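Local coordinates for putative lipoprotein (Bacteroides ovatus, PDB 3OQQ), which is of unknown function but binds calcium ions and is probably a lipoprotein displayed outside the cell, at residues A[234-239]-A[254-259]; A[46-51]-A[100-105]; A[54-59]-A[419-424]. All coordinates share one frame; numbering follows the deposited sequence.

Interaction 1: A[234-239]-A[254-259]; sequences IVKVEN and FAILTV
Val237, Leu257 and Val259 have the most surface buried where strands 234-239 and 254-259 pair as the two arms of an antiparallel beta hairpin. Val237 and Leu257 form a hydrogen-bonded pair, Val237 N giving to Leu257 O at 2.8 Å and Leu257 N to Val237 O at 2.7 Å. Their side chains lie alongside each other, pointing the same way, with Val237 CG2 3.9 Å from Leu257 CB; with CG1 anti to the carbonyl carbon (chi1 -58°), CG2 is the methyl left to face Leu257. Val259 is paired likewise with Val235, its N 2.7 Å from Val235 O. Beneath this face lie Ala210, Ala301 and Val303.

On the other face, Thr258 CG2 meets Ile234 CG2 at 3.7 Å, while Lys236 runs its CG past Thr258 OG1 and Ile256 CG2 before NZ bridges weakly to Glu238 OE1. A glycine in place of Thr258 would probably take the methyl partner from Ile234 CG2 and leave the Lys236 stem only Ile256 of the partner strand to rest on. The hairpin is thus mostly aliphatic on the Val237, Leu257 and Val259 side, with Asn239 at one end bonded to Leu224 O; on the other, Lys236 and Glu238 put a charge pair beside Ile256 and Thr258.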
loop_
_atom_site.group_PDB
_atom_site.type_symbol
_atom_site.label_atom_id
_atom_site.label_comp_id
_atom_site.label_asym_id
_atom_site.label_seq_id
_atom_site.Cartn_x
_atom_site.Cartn_y
_atom_site.Cartn_z
ATOM N N ILE A 234 -14.262 -14.508 -8.622
ATOM C CA ILE A 234 -12.863 -14.507 -9.021
ATOM C C ILE A 234 -12.749 -13.898 -10.414
ATOM O O ILE A 234 -13.340 -14.385 -11.374
ATOM C CB ILE A 234 -12.228 -15.934 -8.967
ATOM C CG1 ILE A 234 -12.372 -16.583 -7.560
ATOM C CG2 ILE A 234 -10.753 -15.881 -9.417
ATOM C CD1 ILE A 234 -12.278 -18.144 -7.565
ATOM N N VAL A 235 -11.973 -12.839 -10.504
ATOM C CA VAL A 235 -11.649 -12.133 -11.725
ATOM C C VAL A 235 -10.175 -12.393 -11.943
ATOM O O VAL A 235 -9.365 -12.100 -11.070
ATOM C CB VAL A 235 -12.000 -10.610 -11.595
ATOM C CG1 VAL A 235 -11.510 -9.817 -12.798
ATOM C CG2 VAL A 235 -13.497 -10.419 -11.407
ATOM N N LYS A 236 -9.837 -13.017 -13.065
ATOM C CA LYS A 236 -8.454 -13.291 -13.427
ATOM C C LYS A 236 -8.171 -12.592 -14.750
ATOM O O LYS A 236 -8.891 -12.836 -15.711
ATOM C CB LYS A 236 -8.216 -14.810 -13.513
ATOM C CG LYS A 236 -6.786 -15.224 -13.866
ATOM C CD LYS A 236 -6.571 -16.693 -13.538
ATOM C CE LYS A 236 -5.807 -17.426 -14.605
ATOM N NZ LYS A 236 -6.660 -17.766 -15.780
ATOM N N VAL A 237 -7.185 -11.671 -14.784
ATOM C CA VAL A 237 -6.796 -11.013 -16.036
ATOM C C VAL A 237 -5.301 -11.319 -16.262
ATOM O O VAL A 237 -4.513 -11.368 -15.308
ATOM C CB VAL A 237 -7.158 -9.501 -16.188
ATOM C CG1 VAL A 237 -8.657 -9.276 -16.046
ATOM C CG2 VAL A 237 -6.388 -8.608 -15.248
ATOM N N GLU A 238 -4.948 -11.637 -17.497
ATOM C CA GLU A 238 -3.571 -12.007 -17.783
ATOM C C GLU A 238 -3.118 -11.609 -19.188
ATOM O O GLU A 238 -3.912 -11.563 -20.140
ATOM C CB GLU A 238 -3.369 -13.530 -17.604
ATOM C CG GLU A 238 -4.332 -14.398 -18.400
ATOM C CD GLU A 238 -4.082 -15.892 -18.393
ATOM O OE1 GLU A 238 -4.088 -16.488 -17.297
ATOM O OE2 GLU A 238 -3.959 -16.481 -19.491
ATOM N N ASN A 239 -1.818 -11.383 -19.308
ATOM C CA ASN A 239 -1.150 -11.182 -20.584
ATOM C C ASN A 239 0.120 -11.975 -20.460
ATOM O O ASN A 239 0.992 -11.606 -19.675
ATOM C CB ASN A 239 -0.914 -9.707 -20.908
ATOM C CG ASN A 239 -0.278 -9.457 -22.257
ATOM O OD1 ASN A 239 0.462 -10.290 -22.801
ATOM N ND2 ASN A 239 -0.552 -8.291 -22.836
ATOM N N PHE A 254 5.272 -12.461 -18.689
ATOM C CA PHE A 254 3.877 -12.699 -18.342
ATOM C C PHE A 254 3.474 -12.031 -17.035
ATOM O O PHE A 254 4.304 -11.801 -16.148
ATOM C CB PHE A 254 3.556 -14.194 -18.295
ATOM C CG PHE A 254 3.983 -14.967 -17.070
ATOM C CD1 PHE A 254 5.300 -15.414 -16.931
ATOM C CD2 PHE A 254 3.059 -15.316 -16.093
ATOM C CE1 PHE A 254 5.683 -16.180 -15.829
ATOM C CE2 PHE A 254 3.447 -16.072 -14.983
ATOM C CZ PHE A 254 4.760 -16.488 -14.855
ATOM N N ALA A 255 2.184 -11.725 -16.915
ATOM C CA ALA A 255 1.625 -11.169 -15.674
ATOM C C ALA A 255 0.222 -11.707 -15.532
ATOM O O ALA A 255 -0.468 -11.852 -16.539
ATOM C CB ALA A 255 1.638 -9.644 -15.705
ATOM N N ILE A 256 -0.156 -12.125 -14.323
ATOM C CA ILE A 256 -1.499 -12.665 -14.037
ATOM C C ILE A 256 -2.034 -11.961 -12.791
ATOM O O ILE A 256 -1.443 -12.096 -11.716
ATOM C CB ILE A 256 -1.542 -14.213 -13.863
ATOM C CG1 ILE A 256 -0.827 -14.977 -15.010
ATOM C CG2 ILE A 256 -2.992 -14.695 -13.661
ATOM C CD1 ILE A 256 -0.467 -16.449 -14.672
ATOM N N LEU A 257 -3.160 -11.252 -12.932
ATOM C CA LEU A 257 -3.782 -10.553 -11.815
ATOM C C LEU A 257 -5.082 -11.249 -11.455
ATOM O O LEU A 257 -5.986 -11.348 -12.279
ATOM C CB LEU A 257 -4.019 -9.072 -12.157
ATOM C CG LEU A 257 -4.858 -8.231 -11.199
ATOM C CD1 LEU A 257 -4.235 -8.172 -9.794
ATOM C CD2 LEU A 257 -5.054 -6.876 -11.769
ATOM N N THR A 258 -5.149 -11.771 -10.223
ATOM C CA THR A 258 -6.326 -12.463 -9.730
ATOM C C THR A 258 -6.918 -11.649 -8.600
ATOM O O THR A 258 -6.209 -11.227 -7.690
ATOM C CB THR A 258 -5.997 -13.910 -9.315
ATOM O OG1 THR A 258 -5.353 -14.564 -10.407
ATOM C CG2 THR A 258 -7.251 -14.712 -8.917
ATOM N N VAL A 259 -8.223 -11.407 -8.679
ATOM C CA VAL A 259 -8.959 -10.744 -7.604
ATOM C C VAL A 259 -10.017 -11.753 -7.125
ATOM O O VAL A 259 -10.886 -12.142 -7.902
ATOM C CB VAL A 259 -9.554 -9.366 -7.999
ATOM C CG1 VAL A 259 -10.269 -8.734 -6.813
ATOM C CG2 VAL A 259 -8.473 -8.423 -8.521
#

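Interaction 2: A[46-51]-A[100-105]; sequences SRTLTL and SVTLAL
Leu51 and Val101 meet through methyls between strands 46-51 and 100-104, an antiparallel pair whose short axes run at 159°. CD1 of Leu51 reaches across to CG1 of Val101 at 3.7 Å. That methyl of Val101 stands between its own backbone N and carbonyl carbon (chi1 72°), a bump turned to the partner strand that fills the notch between Leu51 CD1 and Leu49 O. On the same face Leu49 and Leu103 approach at a slant and meet through their CD1 methyls, 4.1 Å apart, while CB of Leu103 rests 3.7 Å from Arg47 O. Arg47 also extends from this face, its NH1 hydrogen-bonded to Gln165 OE1 and Leu42 O.

The other face is mostly polar. Thr48 and Thr102 are a non-hydrogen-bonded pair in the backbone sense; their hydroxyls are hydrogen-bonded to each other, OG1 to OG1 at 2.7 Å. In both threonines the hydroxyl is anti to the carbonyl carbon, and CG2 of Thr48 is thereby sent toward Ser100, 3.3 Å from its OG. The backbone ladder holds this relief in place, with Leu49 N 2.9 Å from Val101 O and Leu103 N 2.7 Å from Arg47 O.

Strand 71-80 pairs with the far edge of strand 96-104, and its Phe76 touches both Val101 and Leu103. Over the face of Leu49, Val101 and Leu103, Val38 and Val41 of strand 36-41 meet Leu49, and Val25 of strand 23-26 touches Leu51 and Leu103.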
loop_
_atom_site.group_PDB
_atom_site.type_symbol
_atom_site.label_atom_id
_atom_site.label_comp_id
_atom_site.label_asym_id
_atom_site.label_seq_id
_atom_site.Cartn_x
_atom_site.Cartn_y
_atom_site.Cartn_z
ATOM N N SER A 46 -16.826 23.130 11.463
ATOM C CA SER A 46 -15.640 22.367 11.853
ATOM C C SER A 46 -15.856 20.872 11.561
ATOM O O SER A 46 -16.997 20.429 11.433
ATOM C CB SER A 46 -15.269 22.617 13.314
ATOM O OG SER A 46 -16.058 21.850 14.204
ATOM N N ARG A 47 -14.762 20.117 11.375
ATOM C CA ARG A 47 -14.863 18.691 11.073
ATOM C C ARG A 47 -13.661 17.937 11.631
ATOM O O ARG A 47 -12.525 18.254 11.292
ATOM C CB ARG A 47 -14.998 18.457 9.565
ATOM C CG ARG A 47 -15.227 16.997 9.221
ATOM C CD ARG A 47 -15.592 16.829 7.777
ATOM N NE ARG A 47 -16.051 15.470 7.514
ATOM C CZ ARG A 47 -16.443 15.024 6.331
ATOM N NH1 ARG A 47 -16.474 15.837 5.283
ATOM N NH2 ARG A 47 -16.818 13.766 6.186
ATOM N N THR A 48 -13.935 16.917 12.470
ATOM C CA THR A 48 -12.924 16.067 13.092
ATOM C C THR A 48 -12.819 14.775 12.276
ATOM O O THR A 48 -13.827 14.125 11.994
ATOM C CB THR A 48 -13.229 15.846 14.591
ATOM O OG1 THR A 48 -13.171 17.116 15.245
ATOM C CG2 THR A 48 -12.227 14.913 15.272
ATOM N N LEU A 49 -11.584 14.436 11.883
ATOM C CA LEU A 49 -11.272 13.246 11.088
ATOM C C LEU A 49 -10.153 12.447 11.674
ATOM O O LEU A 49 -9.166 13.008 12.153
ATOM C CB LEU A 49 -10.856 13.629 9.657
ATOM C CG LEU A 49 -11.885 14.251 8.719
ATOM C CD1 LEU A 49 -11.205 14.723 7.460
ATOM C CD2 LEU A 49 -12.960 13.255 8.346
ATOM N N THR A 50 -10.277 11.138 11.592
ATOM C CA THR A 50 -9.218 10.223 11.979
ATOM C C THR A 50 -8.407 9.973 10.707
ATOM O O THR A 50 -8.977 9.749 9.629
ATOM C CB THR A 50 -9.799 8.954 12.626
ATOM O OG1 THR A 50 -10.424 9.334 13.853
ATOM C CG2 THR A 50 -8.734 7.898 12.905
ATOM N N LEU A 51 -7.085 10.088 10.816
ATOM C CA LEU A 51 -6.210 9.915 9.669
ATOM C C LEU A 51 -5.085 8.925 9.983
ATOM O O LEU A 51 -4.667 8.781 11.132
ATOM C CB LEU A 51 -5.614 11.277 9.238
ATOM C CG LEU A 51 -6.562 12.468 8.952
ATOM C CD1 LEU A 51 -5.765 13.740 8.743
ATOM C CD2 LEU A 51 -7.420 12.235 7.725
ATOM N N SER A 100 -5.833 12.366 14.958
ATOM C CA SER A 100 -7.064 13.108 14.768
ATOM C C SER A 100 -6.751 14.559 14.490
ATOM O O SER A 100 -5.766 15.103 15.023
ATOM C CB SER A 100 -7.950 12.986 16.001
ATOM O OG SER A 100 -9.185 13.642 15.798
ATOM N N VAL A 101 -7.591 15.181 13.644
ATOM C CA VAL A 101 -7.458 16.583 13.263
ATOM C C VAL A 101 -8.844 17.195 13.259
ATOM O O VAL A 101 -9.807 16.517 12.913
ATOM C CB VAL A 101 -6.719 16.742 11.897
ATOM C CG1 VAL A 101 -7.580 16.296 10.712
ATOM C CG2 VAL A 101 -6.208 18.156 11.689
ATOM N N THR A 102 -8.949 18.451 13.676
ATOM C CA THR A 102 -10.205 19.187 13.635
ATOM C C THR A 102 -9.988 20.306 12.641
ATOM O O THR A 102 -9.210 21.219 12.883
ATOM C CB THR A 102 -10.658 19.629 15.022
ATOM O OG1 THR A 102 -10.922 18.442 15.770
ATOM C CG2 THR A 102 -11.930 20.482 14.975
ATOM N N LEU A 103 -10.606 20.169 11.474
ATOM C CA LEU A 103 -10.478 21.158 10.418
ATOM C C LEU A 103 -11.469 22.304 10.640
ATOM O O LEU A 103 -12.559 22.108 11.186
ATOM C CB LEU A 103 -10.717 20.501 9.048
ATOM C CG LEU A 103 -9.800 19.334 8.647
ATOM C CD1 LEU A 103 -10.282 18.722 7.352
ATOM C CD2 LEU A 103 -8.320 19.770 8.534
ATOM N N ALA A 104 -11.083 23.492 10.190
ATOM C CA ALA A 104 -11.902 24.702 10.221
ATOM C C ALA A 104 -11.521 25.534 9.026
ATOM O O ALA A 104 -10.339 25.583 8.645
ATOM C CB ALA A 104 -11.699 25.477 11.524
ATOM N N LEU A 105 -12.519 26.130 8.399
ATOM C CA LEU A 105 -12.338 26.957 7.214
ATOM C C LEU A 105 -11.999 28.416 7.565
ATOM O O LEU A 105 -12.829 29.111 8.172
ATOM C CB LEU A 105 -13.621 26.906 6.371
ATOM C CG LEU A 105 -13.553 26.481 4.925
ATOM C CD1 LEU A 105 -12.760 25.195 4.740
ATOM C CD2 LEU A 105 -14.938 26.313 4.379
#

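Interaction 3: A[54-59]-A[419-424]; sequences PAACEK and NQKWYE
The phenol ring of Tyr423 carries CA of Lys421 on one face, 3.9 Å above the plane and offset toward the rim, and has a bridging water in plane at its edge, near Ala56. Next to it, the indole of Trp422 receives CB of Tyr423 over one face and O of Asn419 at its edge. The motif is a pair of facing type I beta turns, Pro54 to Cys57 and Asn419 to Trp422, the second leading into a short 3-10 segment.

Ala56 is the bump at the middle of this surface contact. Its CB pushes between the stems of two side chains, 3.8 Å from CG of Lys421 and 3.9 Å from CB of Gln420. Gln420 then extends along the first turn, with CG anti to its own carbonyl carbon (chi1 -80°), bringing OE1 to 3.6 Å from CA of Ala56; its NE2 is turned to Gly416 O. Trp422 instead packs among Tyr405, Phe408 and Trp411, edge-to-face with the first two.

Polar linkage across the contact runs through the water. It accepts from Ala56 N at 3.2 Å, gives a weak bond to Gln420 O, and lies 2.6 Å from Tyr423 OH.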
loop_
_atom_site.group_PDB
_atom_site.type_symbol
_atom_site.label_atom_id
_atom_site.label_comp_id
_atom_site.label_asym_id
_atom_site.label_seq_id
_atom_site.Cartn_x
_atom_site.Cartn_y
_atom_site.Cartn_z
ATOM N N PRO A 54 2.163 9.454 8.847
ATOM C CA PRO A 54 3.510 8.972 9.228
ATOM C C PRO A 54 3.722 9.067 10.747
ATOM O O PRO A 54 3.212 9.998 11.372
ATOM C CB PRO A 54 4.450 9.917 8.461
ATOM C CG PRO A 54 3.638 10.387 7.291
ATOM C CD PRO A 54 2.257 10.538 7.839
ATOM N N ALA A 55 4.387 8.058 11.360
ATOM C CA ALA A 55 4.543 7.996 12.823
ATOM C C ALA A 55 5.131 9.282 13.430
ATOM O O ALA A 55 4.606 9.745 14.435
ATOM C CB ALA A 55 5.381 6.794 13.223
ATOM N N ALA A 56 6.148 9.894 12.776
ATOM C CA ALA A 56 6.830 11.119 13.244
ATOM C C ALA A 56 6.000 12.415 13.047
ATOM O O ALA A 56 6.351 13.454 13.615
ATOM C CB ALA A 56 8.174 11.264 12.536
ATOM N N CYS A 57 4.900 12.340 12.282
ATOM C CA CYS A 57 4.053 13.468 11.913
ATOM C C CYS A 57 3.345 14.069 13.105
ATOM O O CYS A 57 2.623 13.369 13.816
ATOM C CB CYS A 57 3.058 13.061 10.827
ATOM S SG CYS A 57 2.204 14.452 10.043
ATOM N N GLU A 58 3.503 15.385 13.284
ATOM C CA GLU A 58 2.870 16.128 14.377
ATOM C C GLU A 58 1.875 17.173 13.878
ATOM O O GLU A 58 1.058 17.656 14.663
ATOM C CB GLU A 58 3.935 16.815 15.243
ATOM C CG GLU A 58 4.782 15.826 16.017
ATOM C CD GLU A 58 5.957 16.416 16.766
ATOM O OE1 GLU A 58 6.622 17.329 16.224
ATOM O OE2 GLU A 58 6.240 15.924 17.882
ATOM N N LYS A 59 1.944 17.541 12.595
ATOM C CA LYS A 59 1.016 18.528 12.017
ATOM C C LYS A 59 0.615 18.169 10.575
ATOM O O LYS A 59 1.372 17.524 9.848
ATOM C CB LYS A 59 1.588 19.964 12.088
ATOM C CG LYS A 59 2.860 20.193 11.293
ATOM C CD LYS A 59 3.722 21.271 11.935
ATOM N N ASN A 419 14.594 7.762 16.110
ATOM C CA ASN A 419 14.879 7.765 14.673
ATOM C C ASN A 419 13.672 7.315 13.867
ATOM O O ASN A 419 13.784 6.403 13.043
ATOM C CB ASN A 419 16.083 6.853 14.393
ATOM C CG ASN A 419 17.308 7.300 15.129
ATOM O OD1 ASN A 419 17.555 6.929 16.281
ATOM N ND2 ASN A 419 18.063 8.157 14.493
ATOM N N GLN A 420 12.505 7.933 14.138
ATOM C CA GLN A 420 11.246 7.603 13.470
ATOM C C GLN A 420 11.310 7.937 12.001
ATOM O O GLN A 420 10.614 7.319 11.214
ATOM C CB GLN A 420 10.078 8.304 14.156
ATOM C CG GLN A 420 9.667 7.541 15.422
ATOM C CD GLN A 420 8.785 8.290 16.372
ATOM O OE1 GLN A 420 8.033 9.190 16.005
ATOM N NE2 GLN A 420 8.837 7.900 17.630
ATOM N N LYS A 421 12.205 8.850 11.617
ATOM C CA LYS A 421 12.437 9.233 10.221
ATOM C C LYS A 421 13.749 8.607 9.706
ATOM O O LYS A 421 14.427 9.181 8.858
ATOM C CB LYS A 421 12.452 10.760 10.069
ATOM C CG LYS A 421 11.058 11.381 10.095
ATOM C CD LYS A 421 11.171 12.837 10.529
ATOM C CE LYS A 421 10.370 13.815 9.720
ATOM N NZ LYS A 421 10.478 15.192 10.284
ATOM N N TRP A 422 14.053 7.389 10.161
ATOM C CA TRP A 422 15.253 6.659 9.771
ATOM C C TRP A 422 15.351 6.472 8.254
ATOM O O TRP A 422 16.474 6.456 7.741
ATOM C CB TRP A 422 15.308 5.285 10.463
ATOM C CG TRP A 422 14.167 4.387 10.098
ATOM C CD1 TRP A 422 12.980 4.262 10.753
ATOM C CD2 TRP A 422 14.100 3.500 8.968
ATOM N NE1 TRP A 422 12.196 3.320 10.133
ATOM C CE2 TRP A 422 12.860 2.828 9.039
ATOM C CE3 TRP A 422 14.989 3.180 7.918
ATOM C CZ2 TRP A 422 12.450 1.899 8.062
ATOM C CZ3 TRP A 422 14.568 2.292 6.931
ATOM C CH2 TRP A 422 13.330 1.628 7.035
ATOM N N TYR A 423 14.180 6.300 7.563
ATOM C CA TYR A 423 14.041 6.050 6.116
ATOM C C TYR A 423 14.485 7.251 5.274
ATOM O O TYR A 423 14.777 7.081 4.091
ATOM C CB TYR A 423 12.598 5.665 5.753
ATOM C CG TYR A 423 11.559 6.540 6.427
ATOM C CD1 TYR A 423 11.291 7.823 5.960
ATOM C CD2 TYR A 423 10.833 6.076 7.517
ATOM C CE1 TYR A 423 10.373 8.649 6.604
ATOM C CE2 TYR A 423 9.879 6.878 8.140
ATOM C CZ TYR A 423 9.662 8.171 7.687
ATOM O OH TYR A 423 8.727 8.975 8.299
ATOM N N GLU A 424 14.553 8.452 5.887
ATOM C CA GLU A 424 15.028 9.667 5.239
ATOM C C GLU A 424 16.572 9.656 5.171
ATOM O O GLU A 424 17.157 10.421 4.394
ATOM C CB GLU A 424 14.541 10.925 6.002
ATOM C CG GLU A 424 13.056 11.199 5.864
ATOM C CD GLU A 424 12.502 12.499 6.414
ATOM O OE1 GLU A 424 13.251 13.255 7.072
ATOM O OE2 GLU A 424 11.295 12.748 6.204
HETATM O O HOH W 1 7.416 8.219 10.396
#

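From the N terminus, strand 46-54 takes part in interaction 2, which closes a loop of 48 residues, including strands 59-65 and 71-80, when strand 96-104 returns beside it. The end of strand 46-54 leads into 54-59, where interaction 3 opens inside that loop; it closes far beyond, so the two cross. Interaction 1 opens after interaction 2 has closed, a local hairpin nested in the long loop of interaction 3 and on the opposite side of the chain's centre from the other two. Interaction 3 joins the N-terminal strands to the C-terminal region, while interaction 1 pairs an outermost strand, 234-242, with 253-263 in a six-stranded antiparallel sheet, and interaction 2 pairs strands among the N-terminal ones.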